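Local coordinates for protein precorrin-8x Methyl Mutase (Thermus thermophilus, PDB 1V9C) that probably catalyses the methyl-group migration that converts precorrin-8X to hydrogenobyrinate, a rearrangement in adenosylcobalamin biosynthesis, at residues L28-V33 with E44-T49; H38-F43 with S190-A195; R68-A73 with E91-L96; L125-I130 with G150-L155; F139-V144 with L167-A172. All blocks are in the same frame, centred on the assembly; numbering follows the deposited sequence.

Interaction 1 (L28-V33 with E44-T49); sequences LEWPVV and EYKALT
Val33, on the first turn of helix 30-40, packs against the short helix 45-48 and the residue that follows it, a helix-to-helix contact at the edge-strand end of the doubly wound alpha/beta fold, just where the chain enters strand 49-51. The apolar part is carried by the two branches of Val33, which point to different partners. CG1, anti to the backbone N (chi1 -177°), reaches the backbone of the short helix and lies 3.7 Å from Tyr45 O and 3.9 Å from Lys46 CA. CG2 turns to Thr49, whose CG2 it meets at 3.9 Å; the valine and threonine pass alongside each other, running in opposite senses. Trp30 adds an aromatic neighbour: Lys46 CG lies against the rim of the indole, close to the ring plane, 4.2 Å from Trp30 CZ3.

The polar ends of Trp30 and Lys46 find their partners outside the two segments. Trp30 NE1 is hydrogen-bonded to Asp17 OD1 and Lys46 NZ to Ala20 O, so the indole and the lysine both tie this corner to helix 6-20, while His23 stacks on the tryptophan ring. No hydrogen bond joins the two segments. The end of the short helix is held internally instead: Tyr45 O accepts both Thr49 N and Thr49 OG1, the hydroxyl lying in the carbonyl plane, on a lone pair, 2.7 Å from Tyr45 O.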
# COMPACT_ATOMS: atom_id res chain seq x y z
N LEU B 28 16.15 14.57 -11.81
CA LEU B 28 14.87 14.79 -11.15
C LEU B 28 14.03 13.53 -11.08
O LEU B 28 13.19 13.39 -10.20
CB LEU B 28 14.06 15.84 -11.91
CG LEU B 28 14.46 17.30 -11.75
CD1 LEU B 28 13.59 18.12 -12.68
CD2 LEU B 28 14.28 17.74 -10.30
N GLU B 29 14.26 12.62 -12.01
CA GLU B 29 13.50 11.39 -12.06
C GLU B 29 13.98 10.35 -11.06
O GLU B 29 13.18 9.63 -10.48
CB GLU B 29 13.56 10.80 -13.46
CG GLU B 29 12.86 11.61 -14.53
CD GLU B 29 13.20 11.14 -15.94
OE1 GLU B 29 12.61 11.66 -16.91
OE2 GLU B 29 14.07 10.25 -16.06
N TRP B 30 15.29 10.28 -10.86
CA TRP B 30 15.85 9.29 -9.96
C TRP B 30 15.27 9.27 -8.54
O TRP B 30 14.85 8.22 -8.08
CB TRP B 30 17.38 9.41 -9.87
CG TRP B 30 17.99 8.30 -9.04
CD1 TRP B 30 18.79 8.43 -7.94
CD2 TRP B 30 17.76 6.89 -9.20
NE1 TRP B 30 19.07 7.20 -7.39
CE2 TRP B 30 18.45 6.23 -8.15
CE3 TRP B 30 17.05 6.12 -10.12
CZ2 TRP B 30 18.44 4.84 -8.00
CZ3 TRP B 30 17.03 4.72 -9.97
CH2 TRP B 30 17.72 4.10 -8.91
N PRO B 31 15.22 10.43 -7.85
CA PRO B 31 14.68 10.46 -6.49
C PRO B 31 13.30 9.83 -6.40
O PRO B 31 12.90 9.33 -5.36
CB PRO B 31 14.66 11.95 -6.16
CG PRO B 31 15.76 12.51 -7.01
CD PRO B 31 15.53 11.79 -8.31
N VAL B 32 12.56 9.85 -7.50
CA VAL B 32 11.23 9.27 -7.51
C VAL B 32 11.32 7.75 -7.56
O VAL B 32 10.64 7.05 -6.82
CB VAL B 32 10.42 9.80 -8.71
CG1 VAL B 32 9.11 9.05 -8.84
CG2 VAL B 32 10.19 11.29 -8.54
N VAL B 33 12.19 7.24 -8.44
CA VAL B 33 12.34 5.80 -8.61
C VAL B 33 12.95 5.15 -7.38
O VAL B 33 12.56 4.05 -7.00
CB VAL B 33 13.21 5.45 -9.85
CG1 VAL B 33 13.28 3.95 -10.03
CG2 VAL B 33 12.60 6.08 -11.12
N GLU B 44 12.92 -4.15 -9.39
CA GLU B 44 12.47 -4.17 -10.78
C GLU B 44 11.89 -2.84 -11.22
O GLU B 44 11.80 -2.58 -12.42
CB GLU B 44 11.45 -5.27 -11.02
CG GLU B 44 11.09 -5.40 -12.51
CD GLU B 44 10.26 -6.64 -12.83
OE1 GLU B 44 10.06 -6.91 -14.03
OE2 GLU B 44 9.82 -7.34 -11.89
N TYR B 45 11.51 -1.99 -10.26
CA TYR B 45 10.94 -0.68 -10.57
C TYR B 45 11.95 0.24 -11.27
O TYR B 45 11.59 1.26 -11.85
CB TYR B 45 10.39 -0.02 -9.29
CG TYR B 45 9.07 -0.61 -8.87
CD1 TYR B 45 8.98 -1.48 -7.78
CD2 TYR B 45 7.92 -0.41 -9.64
CE1 TYR B 45 7.79 -2.14 -7.49
CE2 TYR B 45 6.75 -1.07 -9.37
CZ TYR B 45 6.68 -1.94 -8.30
OH TYR B 45 5.52 -2.62 -8.06
N LYS B 46 13.23 -0.11 -11.19
CA LYS B 46 14.26 0.69 -11.85
C LYS B 46 14.04 0.57 -13.37
O LYS B 46 14.25 1.51 -14.12
CB LYS B 46 15.65 0.14 -11.53
CG LYS B 46 16.79 1.02 -12.01
CD LYS B 46 18.15 0.36 -11.78
CE LYS B 46 18.44 -0.73 -12.80
NZ LYS B 46 19.71 -1.45 -12.49
N ALA B 47 13.62 -0.62 -13.78
CA ALA B 47 13.37 -0.93 -15.19
C ALA B 47 11.92 -0.71 -15.63
O ALA B 47 11.67 -0.46 -16.80
CB ALA B 47 13.79 -2.37 -15.46
N LEU B 48 10.98 -0.80 -14.70
CA LEU B 48 9.57 -0.64 -15.04
C LEU B 48 9.07 0.79 -15.02
O LEU B 48 8.08 1.11 -15.66
CB LEU B 48 8.72 -1.47 -14.08
CG LEU B 48 9.08 -2.95 -13.92
CD1 LEU B 48 8.05 -3.60 -13.00
CD2 LEU B 48 9.10 -3.65 -15.30
N THR B 49 9.75 1.66 -14.29
CA THR B 49 9.29 3.03 -14.19
C THR B 49 9.65 3.91 -15.37
O THR B 49 10.82 4.05 -15.71
CB THR B 49 9.78 3.67 -12.89
OG1 THR B 49 9.40 2.84 -11.79
CG2 THR B 49 9.17 5.04 -12.72

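Interaction 2 (H38-F43 with S190-A195); sequences HATADF and STLVVA
Ala39 CB sits between two residues one turn apart on helix 190-205, 3.7 Å from Thr191 CG2 and 3.7 Å from Ala195 CB. Such small groups let the backbones come close, with Ala39 CA 6.4 Å from Ala195 CA. The neighbouring Thr40 offers its methyl: CG2 lies 3.8 Å from Leu192 CD1 and is as near to CD2, so it meets both branches of the leucine, the two side chains crossing at about a right angle. Thr191 presents its methyl because CG2 stands anti to the backbone N, with OG1 anti to the carbonyl carbon.

These contacts join the C-terminal end of helix 30-40 to the N-terminal part of helix 190-205, the last helix of the alpha/beta fold, and no hydrogen bond crosses between them.

The orientation of Thr40 is set from behind. Its OG1 lies between the backbone N and the carbonyl carbon (chi1 62°) and bonds back to Met36 O in the preceding turn, which turns CG2 outward to Leu192. Next, Ala41 leaves the helix with positive phi; Asp42 OD1 then caps Glu44 N in the turn leading to the next helix, while OD2 forms a salt bridge with Lys187. The contact is part of the dimer interface: Thr191 packs on Thr191 of the second subunit, and Ala41 on Val161 of that subunit.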
# COMPACT_ATOMS: atom_id res chain seq x y z
N HIS B 38 12.55 1.91 -2.52
CA HIS B 38 12.69 1.90 -1.08
C HIS B 38 11.38 1.40 -0.44
O HIS B 38 11.40 0.55 0.44
CB HIS B 38 13.00 3.31 -0.59
CG HIS B 38 13.11 3.41 0.89
ND1 HIS B 38 12.11 3.94 1.68
CD2 HIS B 38 14.09 3.03 1.74
CE1 HIS B 38 12.47 3.88 2.95
NE2 HIS B 38 13.67 3.33 3.01
N ALA B 39 10.25 1.89 -0.95
CA ALA B 39 8.93 1.53 -0.43
C ALA B 39 8.55 0.08 -0.67
O ALA B 39 7.74 -0.47 0.06
CB ALA B 39 7.87 2.45 -1.04
N THR B 40 9.13 -0.55 -1.67
CA THR B 40 8.79 -1.92 -1.97
C THR B 40 9.92 -2.94 -1.82
O THR B 40 9.68 -4.13 -1.80
CB THR B 40 8.30 -2.04 -3.41
OG1 THR B 40 9.37 -1.64 -4.29
CG2 THR B 40 7.10 -1.12 -3.64
N ALA B 41 11.15 -2.45 -1.72
CA ALA B 41 12.31 -3.34 -1.65
C ALA B 41 12.22 -4.17 -2.94
O ALA B 41 12.61 -5.32 -2.98
CB ALA B 41 12.23 -4.26 -0.43
N ASP B 42 11.66 -3.58 -3.99
CA ASP B 42 11.53 -4.28 -5.27
C ASP B 42 12.30 -3.52 -6.31
O ASP B 42 11.81 -2.52 -6.84
CB ASP B 42 10.07 -4.38 -5.71
CG ASP B 42 9.92 -5.21 -6.98
OD1 ASP B 42 10.85 -5.22 -7.81
OD2 ASP B 42 8.86 -5.85 -7.16
N PHE B 43 13.50 -4.01 -6.63
CA PHE B 43 14.37 -3.36 -7.59
C PHE B 43 13.93 -3.36 -9.05
O PHE B 43 14.51 -2.64 -9.86
CB PHE B 43 15.80 -3.90 -7.47
CG PHE B 43 16.55 -3.34 -6.30
CD1 PHE B 43 16.43 -3.90 -5.04
CD2 PHE B 43 17.31 -2.19 -6.44
CE1 PHE B 43 17.05 -3.33 -3.96
CE2 PHE B 43 17.93 -1.62 -5.35
CZ PHE B 43 17.80 -2.19 -4.11
N SER B 190 -1.03 1.17 -4.51
CA SER B 190 -1.10 2.32 -3.61
C SER B 190 0.25 2.75 -3.08
O SER B 190 0.59 3.93 -3.07
CB SER B 190 -2.01 1.99 -2.44
OG SER B 190 -3.33 1.71 -2.87
N THR B 191 1.04 1.78 -2.64
CA THR B 191 2.34 2.09 -2.09
C THR B 191 3.25 2.81 -3.09
O THR B 191 4.06 3.66 -2.72
CB THR B 191 3.04 0.82 -1.58
OG1 THR B 191 2.27 0.25 -0.51
CG2 THR B 191 4.41 1.15 -1.07
N LEU B 192 3.12 2.49 -4.37
CA LEU B 192 3.97 3.14 -5.35
C LEU B 192 3.51 4.59 -5.55
O LEU B 192 4.32 5.49 -5.61
CB LEU B 192 3.98 2.35 -6.67
CG LEU B 192 4.73 1.00 -6.77
CD1 LEU B 192 6.21 1.23 -6.50
CD2 LEU B 192 4.14 -0.03 -5.80
N VAL B 193 2.21 4.81 -5.63
CA VAL B 193 1.73 6.19 -5.80
C VAL B 193 2.16 7.04 -4.60
O VAL B 193 2.73 8.12 -4.78
CB VAL B 193 0.19 6.27 -5.89
CG1 VAL B 193 -0.22 7.69 -6.20
CG2 VAL B 193 -0.31 5.37 -6.98
N VAL B 194 1.90 6.55 -3.38
CA VAL B 194 2.28 7.30 -2.18
C VAL B 194 3.78 7.66 -2.21
O VAL B 194 4.17 8.81 -2.03
CB VAL B 194 1.96 6.47 -0.89
CG1 VAL B 194 2.54 7.16 0.34
CG2 VAL B 194 0.44 6.29 -0.74
N ALA B 195 4.63 6.66 -2.47
CA ALA B 195 6.08 6.89 -2.51
C ALA B 195 6.49 7.93 -3.55
O ALA B 195 7.35 8.78 -3.29
CB ALA B 195 6.81 5.56 -2.76

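Interaction 3 (R68-A73 with E91-L96); sequences RILVDA and EVVELL
Ile69 N donates to Glu91 O at 2.7 Å, the first of four backbone hydrogen bonds that pair strands 69-71 and 92-94 in parallel. Val93 N then bonds to Ile69 O, Val71 N to Val93 O, and Leu95 N to Val71 O at 3.1 Å; Ile69 thus bridges Glu91 and Val93, and Val71 bridges Val93 and Leu95. CA-H...O contacts accompany this ladder, such as Val92 CA to Ile69 O. The strand axes are 4.7 Å apart and inclined by 20°.

Apolar side chains sort onto the two faces. On one, Leu70 and Val93 run side by side, Leu70 CD2 3.8 Å from Val93 CB, and Leu70 CB also meets Leu95 CD1. On the other, Val71 CG2 lies 4.2 Å from Val92 CG1, and this face is covered by helix 74-79.

Charged groups mark both ends. Before the strands, the extended Glu91 and Arg68 side chains lie alongside each other, and a salt bridge with a weak hydrogen bond joins Arg68 NE to Glu91 OE2 at 3.2 Å; carboxylate and guanidinium planes are 50° apart. At the far end, Glu94 bends at chi2 (57°): its side chain crosses that of Val71 at about a right angle, and its OE2 comes 2.9 Å from Val71 O, two acceptors not hydrogen-bonded, and beside Ala73, at the N-cap of helix 74-79. Asp72 is occupied by the backbone amides of Gly134, Asn135 and Ala136.

With two helices on the connection between them, these neighbouring parallel strands form a right-handed beta-alpha-beta crossover, the repeating element of the doubly wound sheet.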
# COMPACT_ATOMS: atom_id res chain seq x y z
N ARG B 68 -4.42 20.11 -5.98
CA ARG B 68 -5.10 19.05 -5.24
C ARG B 68 -4.53 17.70 -5.70
O ARG B 68 -3.92 17.61 -6.76
CB ARG B 68 -6.60 19.04 -5.53
CG ARG B 68 -7.39 20.21 -5.01
CD ARG B 68 -8.86 19.83 -4.99
NE ARG B 68 -9.75 20.94 -4.65
CZ ARG B 68 -9.97 21.99 -5.43
NH1 ARG B 68 -9.37 22.08 -6.62
NH2 ARG B 68 -10.79 22.94 -5.03
N ILE B 69 -4.73 16.67 -4.89
CA ILE B 69 -4.27 15.33 -5.23
C ILE B 69 -5.51 14.47 -5.22
O ILE B 69 -6.16 14.31 -4.18
CB ILE B 69 -3.21 14.85 -4.19
CG1 ILE B 69 -1.96 15.74 -4.29
CG2 ILE B 69 -2.85 13.39 -4.41
CD1 ILE B 69 -1.05 15.67 -3.09
N LEU B 70 -5.87 13.94 -6.38
CA LEU B 70 -7.05 13.10 -6.50
C LEU B 70 -6.56 11.67 -6.60
O LEU B 70 -5.71 11.36 -7.43
CB LEU B 70 -7.84 13.48 -7.76
CG LEU B 70 -7.97 14.98 -8.01
CD1 LEU B 70 -8.71 15.23 -9.32
CD2 LEU B 70 -8.68 15.62 -6.86
N VAL B 71 -7.10 10.80 -5.76
CA VAL B 71 -6.64 9.43 -5.76
C VAL B 71 -7.78 8.43 -5.89
O VAL B 71 -8.94 8.77 -5.62
CB VAL B 71 -5.78 9.16 -4.49
CG1 VAL B 71 -4.61 10.10 -4.48
CG2 VAL B 71 -6.61 9.38 -3.22
N ASP B 72 -7.43 7.21 -6.30
CA ASP B 72 -8.41 6.14 -6.51
C ASP B 72 -8.51 5.10 -5.40
O ASP B 72 -9.06 4.01 -5.61
CB ASP B 72 -8.09 5.43 -7.82
CG ASP B 72 -6.93 4.48 -7.69
OD1 ASP B 72 -6.14 4.63 -6.74
OD2 ASP B 72 -6.80 3.58 -8.55
N ALA B 73 -7.97 5.41 -4.22
CA ALA B 73 -8.03 4.47 -3.10
C ALA B 73 -7.70 5.15 -1.79
O ALA B 73 -6.81 6.01 -1.73
CB ALA B 73 -7.08 3.29 -3.32
N GLU B 91 -4.47 19.55 -0.90
CA GLU B 91 -5.67 18.82 -0.51
C GLU B 91 -5.74 17.47 -1.21
O GLU B 91 -5.44 17.36 -2.38
CB GLU B 91 -6.92 19.61 -0.86
CG GLU B 91 -8.21 18.86 -0.56
CD GLU B 91 -9.46 19.67 -0.89
OE1 GLU B 91 -10.58 19.20 -0.58
OE2 GLU B 91 -9.34 20.77 -1.47
N VAL B 92 -6.15 16.45 -0.46
CA VAL B 92 -6.29 15.12 -1.01
C VAL B 92 -7.76 14.78 -1.15
O VAL B 92 -8.53 14.97 -0.23
CB VAL B 92 -5.64 14.04 -0.10
CG1 VAL B 92 -5.70 12.69 -0.82
CG2 VAL B 92 -4.20 14.41 0.25
N VAL B 93 -8.14 14.27 -2.30
CA VAL B 93 -9.52 13.88 -2.51
C VAL B 93 -9.60 12.44 -3.03
O VAL B 93 -9.08 12.12 -4.09
CB VAL B 93 -10.23 14.82 -3.50
CG1 VAL B 93 -11.62 14.30 -3.81
CG2 VAL B 93 -10.32 16.21 -2.90
N GLU B 94 -10.24 11.59 -2.23
CA GLU B 94 -10.44 10.19 -2.56
C GLU B 94 -11.77 10.10 -3.31
O GLU B 94 -12.85 10.21 -2.73
CB GLU B 94 -10.47 9.36 -1.27
CG GLU B 94 -11.22 8.03 -1.36
CD GLU B 94 -10.71 7.10 -2.44
OE1 GLU B 94 -11.26 5.99 -2.59
OE2 GLU B 94 -9.75 7.49 -3.15
N LEU B 95 -11.68 9.89 -4.62
CA LEU B 95 -12.86 9.82 -5.48
C LEU B 95 -13.72 8.56 -5.43
O LEU B 95 -14.92 8.65 -5.17
CB LEU B 95 -12.44 10.12 -6.92
CG LEU B 95 -11.83 11.50 -7.18
CD1 LEU B 95 -11.40 11.63 -8.64
CD2 LEU B 95 -12.84 12.58 -6.85
N LEU B 96 -13.13 7.39 -5.67
CA LEU B 96 -13.88 6.13 -5.68
C LEU B 96 -14.72 5.83 -4.44
O LEU B 96 -15.76 5.17 -4.54
CB LEU B 96 -12.95 4.95 -5.97
CG LEU B 96 -12.43 4.88 -7.40
CD1 LEU B 96 -11.64 3.60 -7.57
CD2 LEU B 96 -13.58 4.92 -8.39

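Interaction 4 (L125-I130 with G150-L155); sequences LLDGAI and GARPAL
Asp127 OD1 accepts Arg152 N at 2.7 Å, the N-H meeting the carboxylate oxygen nearly along its C-O axis. The bond joins two loops that run alongside each other into adjacent parallel strands, 130-133 and 155-158, of the doubly wound alpha/beta sheet. The aspartate reaches the other loop because CG lies anti to its carbonyl carbon, beside the backbone N (chi1 -65°). The Arg152 side chain bends at chi2, and Arg152 NE stays 6.3 Å from Asp127 OD1, so the aspartate is held by the backbone N-H of Arg152 and not by its guanidinium.

Next in line, Gly128 N donates to Arg152 O at 3.1 Å, the donor tilted 26° from the carbonyl plane. Gly128 belongs to a type II turn from Leu126 to Ala129, and its positive phi is one that suits glycine. On the far side of the turn Ala129 O receives Leu155 N at 3.2 Å and, weakly, Ala154 N. These bonds lead into the first parallel bridge, Ile130 with Leu155. Gly150, at the other end, is the C-prime residue of a Schellman motif closing helix 137-147, and sends the chain into its loop.

Apolar contacts fill in beside the polar ones. Leu126 packs on Leu143 of helix 137-147 and on Leu70 of the neighbouring strand. Ile130 rests against Ala62 and Ile63 of helix 55-65, with its CG1 4.3 Å from Leu155 CB. At the loop side, Leu126 CD1 touches Ala151 CB at 3.8 Å.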
# COMPACT_ATOMS: atom_id res chain seq x y z
N LEU B 125 -12.23 19.65 -10.85
CA LEU B 125 -11.16 19.19 -9.97
C LEU B 125 -10.00 18.61 -10.76
O LEU B 125 -8.89 18.52 -10.24
CB LEU B 125 -11.67 18.13 -9.00
CG LEU B 125 -12.76 18.53 -8.01
CD1 LEU B 125 -13.08 17.35 -7.10
CD2 LEU B 125 -12.31 19.72 -7.20
N LEU B 126 -10.25 18.23 -12.00
CA LEU B 126 -9.22 17.63 -12.83
C LEU B 126 -8.18 18.58 -13.35
O LEU B 126 -7.02 18.21 -13.54
CB LEU B 126 -9.84 16.89 -14.01
CG LEU B 126 -10.63 15.63 -13.70
CD1 LEU B 126 -11.14 15.04 -15.00
CD2 LEU B 126 -9.76 14.65 -12.96
N ASP B 127 -8.58 19.82 -13.61
CA ASP B 127 -7.65 20.79 -14.15
C ASP B 127 -6.72 21.33 -13.07
O ASP B 127 -7.16 21.89 -12.07
CB ASP B 127 -8.41 21.91 -14.85
CG ASP B 127 -9.16 21.42 -16.09
OD1 ASP B 127 -8.52 20.87 -17.01
OD2 ASP B 127 -10.40 21.57 -16.13
N GLY B 128 -5.42 21.13 -13.31
CA GLY B 128 -4.40 21.57 -12.37
C GLY B 128 -4.09 20.53 -11.32
O GLY B 128 -3.19 20.70 -10.50
N ALA B 129 -4.82 19.42 -11.35
CA ALA B 129 -4.64 18.37 -10.35
C ALA B 129 -3.63 17.28 -10.66
O ALA B 129 -3.30 17.02 -11.82
CB ALA B 129 -5.97 17.75 -10.02
N ILE B 130 -3.13 16.67 -9.60
CA ILE B 130 -2.20 15.56 -9.71
C ILE B 130 -3.09 14.38 -9.40
O ILE B 130 -3.72 14.33 -8.34
CB ILE B 130 -1.07 15.66 -8.66
CG1 ILE B 130 -0.10 16.78 -9.06
CG2 ILE B 130 -0.30 14.32 -8.59
CD1 ILE B 130 0.86 17.18 -7.95
N GLY B 150 -11.07 17.49 -23.05
CA GLY B 150 -10.72 18.79 -22.50
C GLY B 150 -10.24 18.84 -21.06
O GLY B 150 -9.99 19.92 -20.53
N ALA B 151 -10.12 17.69 -20.40
CA ALA B 151 -9.65 17.68 -19.02
C ALA B 151 -8.12 17.80 -19.07
O ALA B 151 -7.47 17.13 -19.87
CB ALA B 151 -10.06 16.39 -18.34
N ARG B 152 -7.56 18.67 -18.23
CA ARG B 152 -6.11 18.88 -18.19
C ARG B 152 -5.49 18.79 -16.78
O ARG B 152 -5.19 19.81 -16.15
CB ARG B 152 -5.75 20.22 -18.84
CG ARG B 152 -6.11 20.32 -20.32
CD ARG B 152 -5.60 19.10 -21.10
NE ARG B 152 -6.04 19.11 -22.50
CZ ARG B 152 -6.02 18.05 -23.29
NH1 ARG B 152 -5.60 16.87 -22.84
NH2 ARG B 152 -6.42 18.16 -24.55
N PRO B 153 -5.30 17.57 -16.28
CA PRO B 153 -4.70 17.38 -14.95
C PRO B 153 -3.24 17.81 -15.05
O PRO B 153 -2.61 17.63 -16.09
CB PRO B 153 -4.82 15.88 -14.71
CG PRO B 153 -5.98 15.47 -15.59
CD PRO B 153 -5.74 16.28 -16.84
N ALA B 154 -2.69 18.38 -13.98
CA ALA B 154 -1.30 18.81 -14.03
C ALA B 154 -0.40 17.60 -14.25
O ALA B 154 0.57 17.69 -15.01
CB ALA B 154 -0.92 19.52 -12.73
N LEU B 155 -0.71 16.48 -13.60
CA LEU B 155 0.09 15.26 -13.74
C LEU B 155 -0.70 14.01 -13.38
O LEU B 155 -1.54 14.04 -12.48
CB LEU B 155 1.34 15.34 -12.86
CG LEU B 155 2.13 14.03 -12.65
CD1 LEU B 155 2.79 13.55 -13.96
CD2 LEU B 155 3.20 14.28 -11.59

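Interaction 5 (F139-V144 with L167-A172); sequences FLLALV and LEAKRA. With SO4 (sulfate ion), chain G.
Leu141 lays its side chain along the surface of helix 166-174, its two branches meeting different residues of that helix. CD2 meets Ala172 CB at 3.7 Å and Ala169 CA at 3.8 Å, while CD1 passes the end of Glu168, lying 4.0 Å from Glu168 OE2; the leucine and glutamate side chains cross at about a right angle. Leu140, one residue back, also meets Ala169. With CG anti to the backbone N (chi1 -174°), its CD2 comes 3.3 Å from Ala169 O and 4.0 Å from Ala169 CB, so both leucines touch Ala169 CB. A turn later Val144 CG1 lies 4.0 Å from Ala172 CB.

Helices 137-147 and 166-174 run nearly side by side on one face of the doubly wound sheet; the axes of segments 139-144 and 167-172 approach to 8.7 Å and are inclined by 26°. The small side chains of Ala169 and Ala172 allow this close approach, and Leu141 CA lies 5.4 Å from Ala169 CA.

Outside the interface, Phe139 and Leu143 face strand 130-133, and Lys170 turns its amine to the carbonyl oxygens of Pro160, Thr183 and Gly185. At the N-terminal end of helix 166-174 a sulfate ion, probably from the crystallisation liquor, accepts Leu167 N at O4 and, weakly, Glu168 N at O2; Asn165 N also bonds to it.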
# COMPACT_ATOMS: atom_id res chain seq x y z
N PHE B 139 -10.70 3.27 -13.98
CA PHE B 139 -10.72 4.67 -13.60
C PHE B 139 -9.75 5.43 -14.52
O PHE B 139 -10.06 6.51 -15.01
CB PHE B 139 -10.30 4.84 -12.14
CG PHE B 139 -10.17 6.27 -11.71
CD1 PHE B 139 -11.30 7.07 -11.57
CD2 PHE B 139 -8.92 6.83 -11.47
CE1 PHE B 139 -11.19 8.40 -11.19
CE2 PHE B 139 -8.80 8.17 -11.09
CZ PHE B 139 -9.93 8.96 -10.95
N LEU B 140 -8.58 4.84 -14.74
CA LEU B 140 -7.56 5.46 -15.58
C LEU B 140 -8.02 5.55 -17.04
O LEU B 140 -7.61 6.44 -17.78
CB LEU B 140 -6.26 4.65 -15.50
CG LEU B 140 -5.06 5.26 -16.23
CD1 LEU B 140 -4.81 6.68 -15.71
CD2 LEU B 140 -3.85 4.38 -16.00
N LEU B 141 -8.87 4.61 -17.45
CA LEU B 141 -9.41 4.61 -18.80
C LEU B 141 -10.46 5.70 -18.93
O LEU B 141 -10.48 6.43 -19.91
CB LEU B 141 -10.03 3.25 -19.12
CG LEU B 141 -9.02 2.18 -19.51
CD1 LEU B 141 -9.75 0.88 -19.75
CD2 LEU B 141 -8.26 2.61 -20.75
N ALA B 142 -11.35 5.80 -17.94
CA ALA B 142 -12.38 6.83 -17.96
C ALA B 142 -11.66 8.17 -18.01
O ALA B 142 -11.92 8.99 -18.89
CB ALA B 142 -13.24 6.74 -16.71
N LEU B 143 -10.73 8.38 -17.08
CA LEU B 143 -9.95 9.61 -17.02
C LEU B 143 -9.25 9.92 -18.34
O LEU B 143 -9.20 11.07 -18.76
CB LEU B 143 -8.90 9.54 -15.90
CG LEU B 143 -7.91 10.71 -15.80
CD1 LEU B 143 -8.68 12.02 -15.61
CD2 LEU B 143 -6.93 10.48 -14.64
N VAL B 144 -8.69 8.91 -18.98
CA VAL B 144 -7.99 9.14 -20.24
C VAL B 144 -8.94 9.60 -21.34
O VAL B 144 -8.56 10.38 -22.21
CB VAL B 144 -7.23 7.89 -20.70
CG1 VAL B 144 -6.76 8.06 -22.14
CG2 VAL B 144 -6.05 7.65 -19.78
N LEU B 167 -2.71 -3.37 -18.33
CA LEU B 167 -1.79 -3.06 -19.41
C LEU B 167 -2.34 -2.04 -20.40
O LEU B 167 -1.64 -1.12 -20.82
CB LEU B 167 -1.39 -4.35 -20.14
CG LEU B 167 -0.82 -5.45 -19.24
CD1 LEU B 167 -0.30 -6.60 -20.11
CD2 LEU B 167 0.30 -4.89 -18.35
N GLU B 168 -3.62 -2.18 -20.74
CA GLU B 168 -4.23 -1.26 -21.69
C GLU B 168 -4.48 0.12 -21.08
O GLU B 168 -4.40 1.14 -21.76
CB GLU B 168 -5.52 -1.86 -22.24
CG GLU B 168 -6.79 -1.21 -21.75
CD GLU B 168 -8.03 -1.82 -22.37
OE1 GLU B 168 -8.25 -3.03 -22.16
OE2 GLU B 168 -8.77 -1.10 -23.07
N ALA B 169 -4.80 0.13 -19.79
CA ALA B 169 -5.06 1.38 -19.08
C ALA B 169 -3.80 2.25 -19.09
O ALA B 169 -3.87 3.48 -19.22
CB ALA B 169 -5.48 1.09 -17.65
N LYS B 170 -2.65 1.61 -18.94
CA LYS B 170 -1.40 2.34 -18.94
C LYS B 170 -1.06 2.82 -20.35
O LYS B 170 -0.62 3.95 -20.53
CB LYS B 170 -0.29 1.46 -18.36
CG LYS B 170 -0.54 1.17 -16.88
CD LYS B 170 0.38 0.12 -16.31
CE LYS B 170 0.09 -0.08 -14.83
NZ LYS B 170 1.16 -0.83 -14.14
N ARG B 171 -1.28 1.97 -21.35
CA ARG B 171 -1.03 2.37 -22.73
C ARG B 171 -1.89 3.59 -23.04
O ARG B 171 -1.41 4.59 -23.57
CB ARG B 171 -1.37 1.23 -23.69
CG ARG B 171 -0.17 0.65 -24.41
CD ARG B 171 -0.53 -0.65 -25.13
NE ARG B 171 -0.76 -1.74 -24.19
CZ ARG B 171 -1.33 -2.90 -24.51
NH1 ARG B 171 -1.73 -3.13 -25.75
NH2 ARG B 171 -1.49 -3.84 -23.59
N ALA B 172 -3.17 3.52 -22.70
CA ALA B 172 -4.06 4.64 -22.94
C ALA B 172 -3.53 5.92 -22.30
O ALA B 172 -3.86 7.03 -22.73
CB ALA B 172 -5.43 4.34 -22.41
S SO4 G . -4.91 -6.33 -19.46
O1 SO4 G . -6.25 -6.90 -19.22
O2 SO4 G . -5.00 -5.17 -20.37
O3 SO4 G . -4.05 -7.37 -20.07
O4 SO4 G . -4.33 -5.92 -18.16

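Overall arrangement
Interactions 3 and 4 belong to the sheet and rest on backbone hydrogen bonds; they meet where Leu70 N pairs with Ile130 O and Arg68 O with Ile130 N, making strands 92-94, 69-71, 130-133 and 155-158 continuous. Interactions 1, 2 and 5 join helices mainly through aliphatic groups, with no hydrogen bond across them. Interactions 1 and 2 share helix 30-40 and touch through Tyr45, which packs on Thr40 and Leu192; the first is buried, the second partly, at the dimer interface. Interaction 5 reaches the sheet through Phe139, against Leu95 and Asp72 of interaction 3, and Leu143, against Leu126 of interaction 4. Exposed charged residues mark the strand approaches of interactions 3 and 4.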